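Local coordinates for transcriptional regulatory protein (Chlamydia trachomatis, PDB 3Q7R) that probably acts as an atypical OmpR/PhoB-type response regulator that activates transcription, including that of its own gene, this chain being its receiver domain, at residues S59-E64 with L92-W97; V78-F83 with F96-R101; P12-L17 with K46-A51; S19-L24 with V55-L60. All coordinates share one frame; numbering follows the deposited sequence.

Contact 1: residues S59-E64 with L92-W97; sequences SLLPRE and LDRGFW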
loop_
_atom_site.group_PDB
_atom_site.type_symbol
_atom_site.label_atom_id
_atom_site.label_comp_id
_atom_site.label_asym_id
_atom_site.label_seq_id
_atom_site.Cartn_x
_atom_site.Cartn_y
_atom_site.Cartn_z
ATOM N N SER A 59 4.870 13.792 6.516
ATOM C CA SER A 59 5.134 15.117 7.044
ATOM C C SER A 59 4.871 16.269 6.087
ATOM O O SER A 59 4.857 17.439 6.545
ATOM C CB SER A 59 6.563 15.245 7.571
ATOM O OG SER A 59 6.807 14.371 8.697
ATOM N N LEU A 60 4.668 15.980 4.799
ATOM C CA LEU A 60 4.396 17.008 3.797
ATOM C C LEU A 60 2.969 16.875 3.272
ATOM O O LEU A 60 2.552 17.656 2.399
ATOM C CB LEU A 60 5.385 16.965 2.667
ATOM C CG LEU A 60 6.813 17.312 3.103
ATOM C CD1 LEU A 60 7.844 17.006 1.976
ATOM C CD2 LEU A 60 6.825 18.783 3.545
ATOM N N LEU A 61 2.209 15.924 3.828
ATOM C CA LEU A 61 0.851 15.646 3.279
ATOM C C LEU A 61 -0.185 16.477 4.064
ATOM O O LEU A 61 -0.374 16.283 5.264
ATOM C CB LEU A 61 0.493 14.193 3.483
ATOM C CG LEU A 61 -0.816 13.825 2.765
ATOM C CD1 LEU A 61 -0.722 13.726 1.248
ATOM C CD2 LEU A 61 -1.245 12.444 3.342
ATOM N N PRO A 62 -0.798 17.459 3.431
ATOM C CA PRO A 62 -1.831 18.204 4.198
ATOM C C PRO A 62 -2.899 17.280 4.797
ATOM O O PRO A 62 -3.360 16.322 4.176
ATOM C CB PRO A 62 -2.524 19.056 3.118
ATOM C CG PRO A 62 -1.458 19.213 2.047
ATOM C CD PRO A 62 -0.762 17.864 2.019
ATOM N N ARG A 63 -3.302 17.602 6.021
ATOM C CA ARG A 63 -4.181 16.669 6.726
ATOM C C ARG A 63 -5.608 16.713 6.215
ATOM O O ARG A 63 -6.347 15.774 6.513
ATOM C CB ARG A 63 -4.203 17.036 8.201
ATOM C CG ARG A 63 -2.984 16.479 8.960
ATOM C CD ARG A 63 -3.250 14.953 9.258
ATOM N NE ARG A 63 -4.268 14.922 10.309
ATOM C CZ ARG A 63 -3.994 15.101 11.600
ATOM N NH1 ARG A 63 -2.728 15.294 11.990
ATOM N NH2 ARG A 63 -4.977 15.100 12.517
ATOM N N GLU A 64 -5.959 17.779 5.493
ATOM C CA GLU A 64 -7.360 17.980 5.061
ATOM C C GLU A 64 -7.629 17.175 3.750
ATOM O O GLU A 64 -8.762 16.834 3.449
ATOM C CB GLU A 64 -7.627 19.484 4.864
ATOM C CG GLU A 64 -7.284 20.324 6.106
ATOM C CD GLU A 64 -5.776 20.626 6.258
ATOM O OE1 GLU A 64 -4.983 20.398 5.294
ATOM O OE2 GLU A 64 -5.390 21.086 7.369
ATOM N N LEU A 92 -5.930 5.589 5.381
ATOM C CA LEU A 92 -6.645 4.626 4.543
ATOM C C LEU A 92 -8.067 5.149 4.236
ATOM O O LEU A 92 -8.578 5.036 3.109
ATOM C CB LEU A 92 -6.717 3.286 5.250
ATOM C CG LEU A 92 -5.332 2.612 5.437
ATOM C CD1 LEU A 92 -5.465 1.475 6.503
ATOM C CD2 LEU A 92 -4.772 2.039 4.092
ATOM N N ASP A 93 -8.689 5.721 5.258
ATOM C CA ASP A 93 -10.059 6.209 5.089
ATOM C C ASP A 93 -10.107 7.428 4.160
ATOM O O ASP A 93 -11.148 7.671 3.517
ATOM C CB ASP A 93 -10.670 6.594 6.445
ATOM C CG ASP A 93 -11.065 5.373 7.300
ATOM O OD1 ASP A 93 -10.983 4.240 6.808
ATOM O OD2 ASP A 93 -11.488 5.617 8.470
ATOM N N ARG A 94 -9.011 8.178 4.079
ATOM C CA ARG A 94 -8.910 9.304 3.168
ATOM C C ARG A 94 -8.505 8.884 1.747
ATOM O O ARG A 94 -8.397 9.740 0.883
ATOM C CB ARG A 94 -7.901 10.352 3.710
ATOM C CG ARG A 94 -8.461 11.138 4.930
ATOM C CD ARG A 94 -7.278 11.739 5.777
ATOM N NE ARG A 94 -6.529 12.653 4.976
ATOM C CZ ARG A 94 -5.285 13.052 5.191
ATOM N NH1 ARG A 94 -4.499 12.604 6.217
ATOM N NH2 ARG A 94 -4.781 13.915 4.345
ATOM N N GLY A 95 -8.260 7.589 1.529
ATOM C CA GLY A 95 -7.918 7.077 0.207
ATOM C C GLY A 95 -6.465 6.878 -0.091
ATOM O O GLY A 95 -6.106 6.574 -1.245
ATOM N N PHE A 96 -5.620 6.951 0.936
ATOM C CA PHE A 96 -4.177 6.829 0.703
ATOM C C PHE A 96 -3.614 5.497 1.238
ATOM O O PHE A 96 -3.644 5.245 2.456
ATOM C CB PHE A 96 -3.451 7.931 1.475
ATOM C CG PHE A 96 -3.859 9.319 1.049
ATOM C CD1 PHE A 96 -3.455 9.819 -0.177
ATOM C CD2 PHE A 96 -4.619 10.134 1.894
ATOM C CE1 PHE A 96 -3.829 11.136 -0.563
ATOM C CE2 PHE A 96 -4.972 11.436 1.495
ATOM C CZ PHE A 96 -4.587 11.907 0.239
ATOM N N TRP A 97 -3.003 4.742 0.335
ATOM C CA TRP A 97 -2.164 3.645 0.739
ATOM C C TRP A 97 -0.798 4.211 1.194
ATOM O O TRP A 97 -0.453 5.360 0.865
ATOM C CB TRP A 97 -2.002 2.630 -0.442
ATOM C CG TRP A 97 -1.210 1.392 -0.102
ATOM C CD1 TRP A 97 -0.089 0.916 -0.745
ATOM C CD2 TRP A 97 -1.476 0.465 0.949
ATOM N NE1 TRP A 97 0.367 -0.251 -0.138
ATOM C CE2 TRP A 97 -0.465 -0.560 0.894
ATOM C CE3 TRP A 97 -2.455 0.392 1.926
ATOM C CZ2 TRP A 97 -0.409 -1.612 1.797
ATOM C CZ3 TRP A 97 -2.402 -0.698 2.847
ATOM C CH2 TRP A 97 -1.373 -1.669 2.764
HETATM O O HOH W 1 -1.870 14.087 6.376
#
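Arg-94 and the carbonyls of Pro-62 and Arg-63 make the polar part of the contact. Arg-94 NH2 gives a weak, bent bond to Pro-62 O (2.8 Å, N-H...O angle 121°), which lies at the edge of the guanidinium. The carbonyl O of Arg-63 sits over one face, 3.2 Å from Arg-94 CZ, without a hydrogen bond. A water in the guanidinium plane accepts from Arg-94 NH1 (3.0 Å) and donates to Leu-61 O (2.9 Å). Asp-90 forms a salt bridge with NH1 and Ile-65 O takes a further bond from NH2, so several partners together fix this buried charge.

The apolar part is made by Leu-61 and Phe-96. Leu-61, with CG anti to the backbone N (chi1 -172°), sends CD2 over one face of the Phe-96 ring, 4.3 Å from CE2. Phe-96 CD2 lies over the rim of the guanidinium face opposite Arg-63 O.

Gly-95, at positive phi, closes a Schellman motif after helix 85-93, and the Arg-94 side chain ties this end to the loop following strand 51-57 in a CheY-like receiver domain.

Contact 2: residues V78-F83 with F96-R101; sequences VLLDFF and FWYLIR. With EDO (1,2-ethanediol), chain C.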
loop_
_atom_site.group_PDB
_atom_site.type_symbol
_atom_site.label_atom_id
_atom_site.label_comp_id
_atom_site.label_asym_id
_atom_site.label_seq_id
_atom_site.Cartn_x
_atom_site.Cartn_y
_atom_site.Cartn_z
ATOM N N VAL A 78 1.714 7.351 0.193
ATOM C CA VAL A 78 2.251 8.138 1.310
ATOM C C VAL A 78 3.397 7.404 2.016
ATOM O O VAL A 78 3.347 6.190 2.189
ATOM C CB VAL A 78 1.114 8.442 2.293
ATOM C CG1 VAL A 78 1.663 9.033 3.582
ATOM C CG2 VAL A 78 0.079 9.337 1.631
ATOM N N LEU A 79 4.452 8.135 2.386
ATOM C CA LEU A 79 5.577 7.545 3.109
ATOM C C LEU A 79 5.534 8.003 4.563
ATOM O O LEU A 79 5.574 9.206 4.842
ATOM C CB LEU A 79 6.912 7.971 2.518
ATOM C CG LEU A 79 7.054 7.767 1.016
ATOM C CD1 LEU A 79 8.546 8.132 0.611
ATOM C CD2 LEU A 79 6.677 6.302 0.655
ATOM N N LEU A 80 5.450 7.052 5.476
ATOM C CA LEU A 80 5.297 7.369 6.921
ATOM C C LEU A 80 6.578 7.076 7.692
ATOM O O LEU A 80 7.191 6.036 7.491
ATOM C CB LEU A 80 4.231 6.460 7.567
ATOM C CG LEU A 80 2.865 7.065 7.601
ATOM C CD1 LEU A 80 1.811 5.996 7.874
ATOM C CD2 LEU A 80 2.805 8.091 8.765
ATOM N N ASP A 81 6.942 7.938 8.633
ATOM C CA ASP A 81 8.116 7.624 9.477
ATOM C C ASP A 81 7.808 6.586 10.554
ATOM O O ASP A 81 8.754 5.981 11.107
ATOM C CB ASP A 81 8.568 8.867 10.254
ATOM C CG ASP A 81 9.192 9.943 9.375
ATOM O OD1 ASP A 81 9.704 9.658 8.279
ATOM O OD2 ASP A 81 9.319 11.098 9.881
ATOM N N PHE A 82 6.543 6.412 10.912
ATOM C CA PHE A 82 6.198 5.720 12.154
ATOM C C PHE A 82 4.870 4.980 11.988
ATOM O O PHE A 82 4.062 5.283 11.080
ATOM C CB PHE A 82 6.029 6.766 13.311
ATOM C CG PHE A 82 4.962 7.803 12.991
ATOM C CD1 PHE A 82 3.641 7.528 13.276
ATOM C CD2 PHE A 82 5.304 9.031 12.362
ATOM C CE1 PHE A 82 2.623 8.438 12.912
ATOM C CE2 PHE A 82 4.328 9.926 11.968
ATOM C CZ PHE A 82 2.976 9.654 12.261
ATOM N N PHE A 83 4.611 4.089 12.939
ATOM C CA PHE A 83 3.332 3.432 13.106
ATOM C C PHE A 83 2.523 4.097 14.214
ATOM O O PHE A 83 3.019 4.258 15.372
ATOM C CB PHE A 83 3.512 1.972 13.510
ATOM C CG PHE A 83 2.211 1.332 13.860
ATOM C CD1 PHE A 83 1.327 0.986 12.862
ATOM C CD2 PHE A 83 1.827 1.198 15.153
ATOM C CE1 PHE A 83 0.115 0.432 13.173
ATOM C CE2 PHE A 83 0.618 0.646 15.458
ATOM C CZ PHE A 83 -0.252 0.316 14.458
ATOM N N PHE A 96 -5.620 6.951 0.936
ATOM C CA PHE A 96 -4.177 6.829 0.703
ATOM C C PHE A 96 -3.614 5.497 1.238
ATOM O O PHE A 96 -3.644 5.245 2.456
ATOM C CB PHE A 96 -3.451 7.931 1.475
ATOM C CG PHE A 96 -3.859 9.319 1.049
ATOM C CD1 PHE A 96 -3.455 9.819 -0.177
ATOM C CD2 PHE A 96 -4.619 10.134 1.894
ATOM C CE1 PHE A 96 -3.829 11.136 -0.563
ATOM C CE2 PHE A 96 -4.972 11.436 1.495
ATOM C CZ PHE A 96 -4.587 11.907 0.239
ATOM N N TRP A 97 -3.003 4.742 0.335
ATOM C CA TRP A 97 -2.164 3.645 0.739
ATOM C C TRP A 97 -0.798 4.211 1.194
ATOM O O TRP A 97 -0.453 5.360 0.865
ATOM C CB TRP A 97 -2.002 2.630 -0.442
ATOM C CG TRP A 97 -1.210 1.392 -0.102
ATOM C CD1 TRP A 97 -0.089 0.916 -0.745
ATOM C CD2 TRP A 97 -1.476 0.465 0.949
ATOM N NE1 TRP A 97 0.367 -0.251 -0.138
ATOM C CE2 TRP A 97 -0.465 -0.560 0.894
ATOM C CE3 TRP A 97 -2.455 0.392 1.926
ATOM C CZ2 TRP A 97 -0.409 -1.612 1.797
ATOM C CZ3 TRP A 97 -2.402 -0.698 2.847
ATOM C CH2 TRP A 97 -1.373 -1.669 2.764
ATOM N N TYR A 98 -0.018 3.408 1.925
ATOM C CA TYR A 98 1.213 3.967 2.522
ATOM C C TYR A 98 2.242 2.874 2.752
ATOM O O TYR A 98 1.890 1.679 2.747
ATOM C CB TYR A 98 0.953 4.676 3.901
ATOM C CG TYR A 98 0.281 3.771 4.911
ATOM C CD1 TYR A 98 1.008 2.881 5.658
ATOM C CD2 TYR A 98 -1.112 3.819 5.081
ATOM C CE1 TYR A 98 0.368 2.039 6.593
ATOM C CE2 TYR A 98 -1.764 2.990 5.984
ATOM C CZ TYR A 98 -1.031 2.091 6.698
ATOM O OH TYR A 98 -1.654 1.225 7.617
ATOM N N LEU A 99 3.497 3.291 2.867
ATOM C CA LEU A 99 4.598 2.442 3.350
ATOM C C LEU A 99 5.075 3.089 4.632
ATOM O O LEU A 99 5.124 4.341 4.708
ATOM C CB LEU A 99 5.794 2.460 2.378
ATOM C CG LEU A 99 5.503 1.890 0.989
ATOM C CD1 LEU A 99 6.677 2.118 0.032
ATOM C CD2 LEU A 99 5.244 0.397 1.179
ATOM N N ILE A 100 5.513 2.282 5.611
ATOM C CA ILE A 100 6.073 2.795 6.853
ATOM C C ILE A 100 7.554 2.461 6.845
ATOM O O ILE A 100 7.945 1.341 6.427
ATOM C CB ILE A 100 5.387 2.211 8.086
ATOM C CG1 ILE A 100 3.886 2.570 8.035
ATOM C CG2 ILE A 100 6.099 2.719 9.376
ATOM C CD1 ILE A 100 3.082 2.189 9.331
ATOM N N ARG A 101 8.380 3.427 7.265
ATOM C CA ARG A 101 9.818 3.227 7.294
ATOM C C ARG A 101 10.178 2.032 8.217
ATOM O O ARG A 101 9.472 1.700 9.165
ATOM C CB ARG A 101 10.529 4.525 7.741
ATOM C CG ARG A 101 10.572 5.582 6.601
ATOM C CD ARG A 101 11.378 6.881 6.927
ATOM N NE ARG A 101 11.696 7.451 5.657
ATOM C CZ ARG A 101 10.901 8.290 4.980
ATOM N NH1 ARG A 101 9.798 8.806 5.537
ATOM N NH2 ARG A 101 11.238 8.641 3.748
HETATM C C1 EDO C . 2.995 -1.005 6.421
HETATM O O1 EDO C . 2.765 -1.470 7.750
HETATM C C2 EDO C . 4.475 -1.254 6.140
HETATM O O2 EDO C . 4.882 -0.472 5.031
HETATM O O HOH W 2 9.101 2.889 11.598
#
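Arg-101, just past strand 97-100, extends across the end of strand 75-80 to Asp-81. Its CB and CG pass over Leu-80 O, CG at 3.5 Å, and CD comes equally close to Asp-81 OD1. The chain runs extended from CG to NE (chi2 -175°, chi3 160°) beside the aspartate, pointing the same way. At the tip, NH1 forms a salt bridge with Asp-81 OD1 (2.9 Å), tilted 33° from the guanidinium plane; NH1 is also paired with Glu-57.

The backbones of strands 75-80 and 97-100 run parallel in a beta-alpha-beta unit whose crossover is helix 85-93. Leu-80 is gripped on both backbone atoms: N donates to Leu-99 O (2.8 Å) and O accepts from Arg-101 N (2.9 Å).

On the face carrying Leu-80, its CD1 makes a CH-pi contact over the Tyr-98 ring, 4.3 Å from the centroid, and its CB lies 3.9 Å from Ile-100 CG1. Ile-100 N donates to an ethanediol, probably from the crystallisation liquor, that is also hydrogen-bonded to Ile-100 N of the second subunit.

Contact 3: residues P12-L17 with K46-A51; sequences PKHVLL and KQELSA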
loop_
_atom_site.group_PDB
_atom_site.type_symbol
_atom_site.label_atom_id
_atom_site.label_comp_id
_atom_site.label_asym_id
_atom_site.label_seq_id
_atom_site.Cartn_x
_atom_site.Cartn_y
_atom_site.Cartn_z
ATOM N N PRO A 12 7.399 7.156 -20.763
ATOM C CA PRO A 12 7.430 6.678 -19.387
ATOM C C PRO A 12 6.346 7.348 -18.535
ATOM O O PRO A 12 5.859 8.445 -18.858
ATOM C CB PRO A 12 8.833 7.069 -18.915
ATOM C CG PRO A 12 9.184 8.253 -19.748
ATOM C CD PRO A 12 8.537 8.033 -21.090
ATOM N N LYS A 13 5.953 6.647 -17.490
ATOM C CA LYS A 13 5.051 7.203 -16.493
ATOM C C LYS A 13 5.869 8.191 -15.658
ATOM O O LYS A 13 7.041 7.967 -15.409
ATOM C CB LYS A 13 4.543 6.095 -15.583
ATOM C CG LYS A 13 3.737 5.014 -16.301
ATOM C CD LYS A 13 2.371 5.476 -16.743
ATOM C CE LYS A 13 1.488 4.281 -17.220
ATOM N NZ LYS A 13 1.388 3.146 -16.233
ATOM N N HIS A 14 5.240 9.259 -15.211
ATOM C CA HIS A 14 5.909 10.267 -14.409
ATOM C C HIS A 14 5.541 10.107 -12.956
ATOM O O HIS A 14 4.355 10.076 -12.584
ATOM C CB HIS A 14 5.470 11.695 -14.826
ATOM C CG HIS A 14 6.111 12.765 -13.984
ATOM N ND1 HIS A 14 5.562 14.030 -13.807
ATOM C CD2 HIS A 14 7.263 12.763 -13.260
ATOM C CE1 HIS A 14 6.334 14.730 -12.998
ATOM N NE2 HIS A 14 7.384 13.982 -12.658
ATOM N N VAL A 15 6.574 10.011 -12.141
ATOM C CA VAL A 15 6.411 9.914 -10.684
ATOM C C VAL A 15 6.993 11.166 -10.036
ATOM O O VAL A 15 8.148 11.511 -10.322
ATOM C CB VAL A 15 7.182 8.704 -10.153
ATOM C CG1 VAL A 15 6.992 8.605 -8.651
ATOM C CG2 VAL A 15 6.698 7.409 -10.894
ATOM N N LEU A 16 6.208 11.862 -9.207
ATOM C CA LEU A 16 6.726 13.041 -8.486
ATOM C C LEU A 16 6.890 12.641 -7.025
ATOM O O LEU A 16 5.930 12.222 -6.412
ATOM C CB LEU A 16 5.729 14.203 -8.588
ATOM C CG LEU A 16 6.044 15.381 -7.621
ATOM C CD1 LEU A 16 7.355 16.078 -7.946
ATOM C CD2 LEU A 16 4.856 16.428 -7.579
ATOM N N LEU A 17 8.116 12.714 -6.486
ATOM C CA LEU A 17 8.384 12.460 -5.078
ATOM C C LEU A 17 8.380 13.790 -4.363
ATOM O O LEU A 17 9.161 14.682 -4.725
ATOM C CB LEU A 17 9.752 11.801 -4.915
ATOM C CG LEU A 17 10.201 11.559 -3.476
ATOM C CD1 LEU A 17 9.342 10.442 -2.804
ATOM C CD2 LEU A 17 11.698 11.115 -3.469
ATOM N N LYS A 46 2.072 18.787 -4.102
ATOM C CA LYS A 46 1.343 19.252 -5.300
ATOM C C LYS A 46 1.137 18.058 -6.198
ATOM O O LYS A 46 1.578 16.927 -5.903
ATOM C CB LYS A 46 2.149 20.335 -6.010
ATOM C CG LYS A 46 3.464 19.755 -6.517
ATOM C CD LYS A 46 4.430 20.758 -7.265
ATOM C CE LYS A 46 3.862 21.461 -8.377
ATOM N NZ LYS A 46 4.985 22.168 -9.131
ATOM N N GLN A 47 0.406 18.289 -7.287
ATOM C CA GLN A 47 0.452 17.374 -8.414
ATOM C C GLN A 47 0.917 18.185 -9.630
ATOM O O GLN A 47 1.067 19.418 -9.556
ATOM C CB GLN A 47 -0.904 16.701 -8.703
ATOM C CG GLN A 47 -1.494 16.126 -7.410
ATOM C CD GLN A 47 -2.687 15.277 -7.638
ATOM O OE1 GLN A 47 -3.393 15.439 -8.647
ATOM N NE2 GLN A 47 -3.012 14.440 -6.658
ATOM N N GLU A 48 1.252 17.470 -10.688
ATOM C CA GLU A 48 1.631 18.079 -11.968
ATOM C C GLU A 48 0.796 17.418 -13.046
ATOM O O GLU A 48 0.309 16.305 -12.850
ATOM C CB GLU A 48 3.140 17.925 -12.235
ATOM C CG GLU A 48 3.947 18.824 -11.338
ATOM C CD GLU A 48 5.444 18.703 -11.453
ATOM O OE1 GLU A 48 5.914 17.799 -12.149
ATOM O OE2 GLU A 48 6.145 19.546 -10.828
ATOM N N LEU A 49 0.594 18.116 -14.170
ATOM C CA LEU A 49 -0.240 17.594 -15.238
ATOM C C LEU A 49 0.211 16.242 -15.723
ATOM O O LEU A 49 -0.626 15.423 -16.105
ATOM C CB LEU A 49 -0.251 18.543 -16.447
ATOM C CG LEU A 49 -0.969 19.839 -16.150
ATOM C CD1 LEU A 49 -0.713 20.836 -17.317
ATOM C CD2 LEU A 49 -2.477 19.579 -15.988
ATOM N N SER A 50 1.529 16.035 -15.755
ATOM C CA SER A 50 2.082 14.780 -16.218
ATOM C C SER A 50 2.149 13.702 -15.177
ATOM O O SER A 50 2.419 12.573 -15.518
ATOM C CB SER A 50 3.473 15.003 -16.786
ATOM O OG SER A 50 4.318 15.550 -15.785
ATOM N N ALA A 51 1.920 14.036 -13.901
ATOM C CA ALA A 51 2.183 13.050 -12.850
ATOM C C ALA A 51 1.122 11.954 -12.855
ATOM O O ALA A 51 -0.077 12.206 -12.741
ATOM C CB ALA A 51 2.202 13.737 -11.503
#
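Leu-16 and Lys-46 make the first touch: Leu-16 CD2 rests 3.8 Å from Lys-46 CG, the two side chains crossing at about a right angle, and 3.7 Å from Lys-46 O. The lysine tip turns to Glu-48 in a salt bridge whose hydrogen bond, Lys-46 NZ to Glu-48 OE2 at 3.3 Å, is weak. The other carboxylate oxygen of Glu-48, OE1, lies at the edge of the His-14 ring and in its plane, 3.2 Å from CE1, with the two planes 34° apart. Glu-48 also opens a type I turn, closed by Ala-51 N bonding to Glu-48 O. In that turn Ser-50 has its hydroxyl between backbone N and carbonyl carbon (chi1 60°), a position from which OG hydrogen-bonds His-14 ND1 at 2.8 Å.

NE2 of His-14 is hydrogen-bonded to Thr-40 OG1 of strand 37-42, so the ring bridges that strand and the turn leading into strand 51-57. Strand 13-18 lies between them in the sheet, with Val-15 turned away from the turn onto helix 105-118.

Contact 4: residues S19-L24 with V55-L60; sequences SEHWDL and VCEYSL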
loop_
_atom_site.group_PDB
_atom_site.type_symbol
_atom_site.label_atom_id
_atom_site.label_comp_id
_atom_site.label_asym_id
_atom_site.label_seq_id
_atom_site.Cartn_x
_atom_site.Cartn_y
_atom_site.Cartn_z
ATOM N N SER A 19 9.409 15.100 -1.095
ATOM C CA SER A 19 10.258 14.721 0.007
ATOM C C SER A 19 11.491 15.600 0.030
ATOM O O SER A 19 11.953 16.071 -0.994
ATOM C CB SER A 19 10.674 13.265 -0.180
ATOM O OG SER A 19 11.443 12.783 0.933
ATOM N N GLU A 20 12.065 15.731 1.226
ATOM C CA GLU A 20 13.427 16.284 1.414
ATOM C C GLU A 20 14.515 15.222 1.467
ATOM O O GLU A 20 15.691 15.557 1.632
ATOM C CB GLU A 20 13.505 17.156 2.662
ATOM C CG GLU A 20 12.569 18.408 2.543
ATOM C CD GLU A 20 12.723 19.402 3.693
ATOM O OE1 GLU A 20 13.438 19.081 4.685
ATOM O OE2 GLU A 20 12.108 20.487 3.625
ATOM N N HIS A 21 14.119 13.942 1.329
ATOM C CA HIS A 21 15.098 12.859 1.300
ATOM C C HIS A 21 15.724 12.748 -0.087
ATOM O O HIS A 21 15.386 11.847 -0.859
ATOM C CB HIS A 21 14.418 11.558 1.743
ATOM C CG HIS A 21 14.152 11.517 3.222
ATOM N ND1 HIS A 21 12.931 11.781 3.818
ATOM C CD2 HIS A 21 15.021 11.294 4.241
ATOM C CE1 HIS A 21 13.048 11.653 5.139
ATOM N NE2 HIS A 21 14.309 11.374 5.417
ATOM N N TRP A 22 16.610 13.689 -0.393
ATOM C CA TRP A 22 17.275 13.729 -1.679
ATOM C C TRP A 22 18.038 12.419 -1.961
ATOM O O TRP A 22 18.070 11.974 -3.093
ATOM C CB TRP A 22 18.232 14.927 -1.744
ATOM C CG TRP A 22 17.504 16.258 -1.756
ATOM C CD1 TRP A 22 17.107 16.982 -0.663
ATOM C CD2 TRP A 22 17.088 17.017 -2.904
ATOM N NE1 TRP A 22 16.482 18.136 -1.062
ATOM C CE2 TRP A 22 16.454 18.185 -2.431
ATOM C CE3 TRP A 22 17.214 16.838 -4.283
ATOM C CZ2 TRP A 22 15.951 19.158 -3.281
ATOM C CZ3 TRP A 22 16.704 17.801 -5.128
ATOM C CH2 TRP A 22 16.079 18.952 -4.624
ATOM N N ASP A 23 18.625 11.785 -0.945
ATOM C CA ASP A 23 19.378 10.542 -1.195
ATOM C C ASP A 23 18.452 9.402 -1.596
ATOM O O ASP A 23 18.723 8.677 -2.533
ATOM C CB ASP A 23 20.250 10.153 0.015
ATOM C CG ASP A 23 19.495 10.173 1.353
ATOM O OD1 ASP A 23 18.296 10.561 1.462
ATOM O OD2 ASP A 23 20.146 9.774 2.350
ATOM N N LEU A 24 17.307 9.286 -0.924
ATOM C CA LEU A 24 16.281 8.326 -1.330
ATOM C C LEU A 24 15.862 8.590 -2.800
ATOM O O LEU A 24 15.714 7.666 -3.587
ATOM C CB LEU A 24 15.051 8.385 -0.414
ATOM C CG LEU A 24 13.871 7.485 -0.803
ATOM C CD1 LEU A 24 14.216 5.977 -0.676
ATOM C CD2 LEU A 24 12.655 7.851 0.086
ATOM N N VAL A 55 4.366 10.510 -4.796
ATOM C CA VAL A 55 4.768 9.745 -3.586
ATOM C C VAL A 55 5.074 10.836 -2.586
ATOM O O VAL A 55 5.950 11.651 -2.837
ATOM C CB VAL A 55 6.010 8.909 -3.869
ATOM C CG1 VAL A 55 6.438 8.203 -2.580
ATOM C CG2 VAL A 55 5.693 7.842 -4.920
ATOM N N CYS A 56 4.285 10.937 -1.496
ATOM C CA CYS A 56 4.444 12.105 -0.615
ATOM C C CYS A 56 4.790 11.716 0.806
ATOM O O CYS A 56 4.110 10.873 1.372
ATOM C CB CYS A 56 3.092 12.841 -0.572
ATOM S SG CYS A 56 3.170 14.457 0.261
ATOM N N GLU A 57 5.812 12.342 1.382
ATOM C CA GLU A 57 6.058 12.145 2.786
ATOM C C GLU A 57 4.833 12.543 3.626
ATOM O O GLU A 57 4.203 13.602 3.395
ATOM C CB GLU A 57 7.190 13.079 3.223
ATOM C CG GLU A 57 8.510 12.702 2.576
ATOM C CD GLU A 57 9.110 11.451 3.154
ATOM O OE1 GLU A 57 8.564 10.850 4.104
ATOM O OE2 GLU A 57 10.134 10.990 2.612
ATOM N N TYR A 58 4.515 11.733 4.638
ATOM C CA TYR A 58 3.404 12.092 5.506
ATOM C C TYR A 58 3.629 13.486 6.133
ATOM O O TYR A 58 2.690 14.273 6.296
ATOM C CB TYR A 58 3.231 11.030 6.580
ATOM C CG TYR A 58 2.033 11.297 7.486
ATOM C CD1 TYR A 58 0.730 11.066 7.002
ATOM C CD2 TYR A 58 2.208 11.778 8.768
ATOM C CE1 TYR A 58 -0.384 11.303 7.831
ATOM C CE2 TYR A 58 1.092 12.031 9.600
ATOM C CZ TYR A 58 -0.182 11.746 9.099
ATOM O OH TYR A 58 -1.289 11.984 9.935
ATOM N N SER A 59 4.870 13.792 6.516
ATOM C CA SER A 59 5.134 15.117 7.044
ATOM C C SER A 59 4.871 16.269 6.087
ATOM O O SER A 59 4.857 17.439 6.545
ATOM C CB SER A 59 6.563 15.245 7.571
ATOM O OG SER A 59 6.807 14.371 8.697
ATOM N N LEU A 60 4.668 15.980 4.799
ATOM C CA LEU A 60 4.396 17.008 3.797
ATOM C C LEU A 60 2.969 16.875 3.272
ATOM O O LEU A 60 2.552 17.656 2.399
ATOM C CB LEU A 60 5.385 16.965 2.667
ATOM C CG LEU A 60 6.813 17.312 3.103
ATOM C CD1 LEU A 60 7.844 17.006 1.976
ATOM C CD2 LEU A 60 6.825 18.783 3.545
#
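One carboxylate oxygen, Glu-57 OE2, takes bonds from both Ser-19 and His-21, and the two donors come from different directions. Ser-19 OG donates to OE2 at 2.8 Å, using the anti lone pair that faces away from the other oxygen. His-21 ND1 donates to the same OE2 at 3.1 Å from 62° above the carboxylate plane, a bent bond (N-H...O angle 138°) also tilted from the imidazole plane. In the glutamate, chi1 (-66°) sets CG against Ser-19, 3.5 Å from CB, and the bend at chi2 turns the carboxylate toward Ser-19 OG and His-21.

Ser-19 OG also accepts from His-21 N at 2.9 Å, an ST turn; His-21 is at the N-cap position of helix 22-31. Leu-60 CD1 adds the apolar touch, 3.9 Å from Ser-19 CA.

Receiver domains usually carry their acidic phosphorylation pocket at the C-terminal edge of the parallel sheet, and Ser-19, Glu-57 and Arg-101 probably occupy the matching region. Through its OE1 salt bridge with Arg-101, Glu-57 joins the end of strand 51-57 to the loops that follow strands 13-18 and 97-100. Leu-24 on helix 22-31 packs against Pro-105 and Leu-108 of helix 105-118.

Overall arrangement
From the N terminus, strand 13-18 enters contact 3, which closes the loop to 46-51; the residues just after it, 19-24, enter contact 4, which joins the start of helix 22-31 to strand 51-57. These two cross along the chain, and the backbones of Leu-16 and Val-55 link them within the sheet. Contact 1 begins on Ser-59 and Leu-60, where contact 4 ends, and ties the loop after strand 51-57 to the end of helix 85-93. Contact 2 opens inside that span, shares Phe-96 and Trp-97 with it, and pairs edge strand 97-100 with strand 75-80. Leu-61 of contact 1 packs on Val-78 of contact 2, and both contacts touch the second subunit.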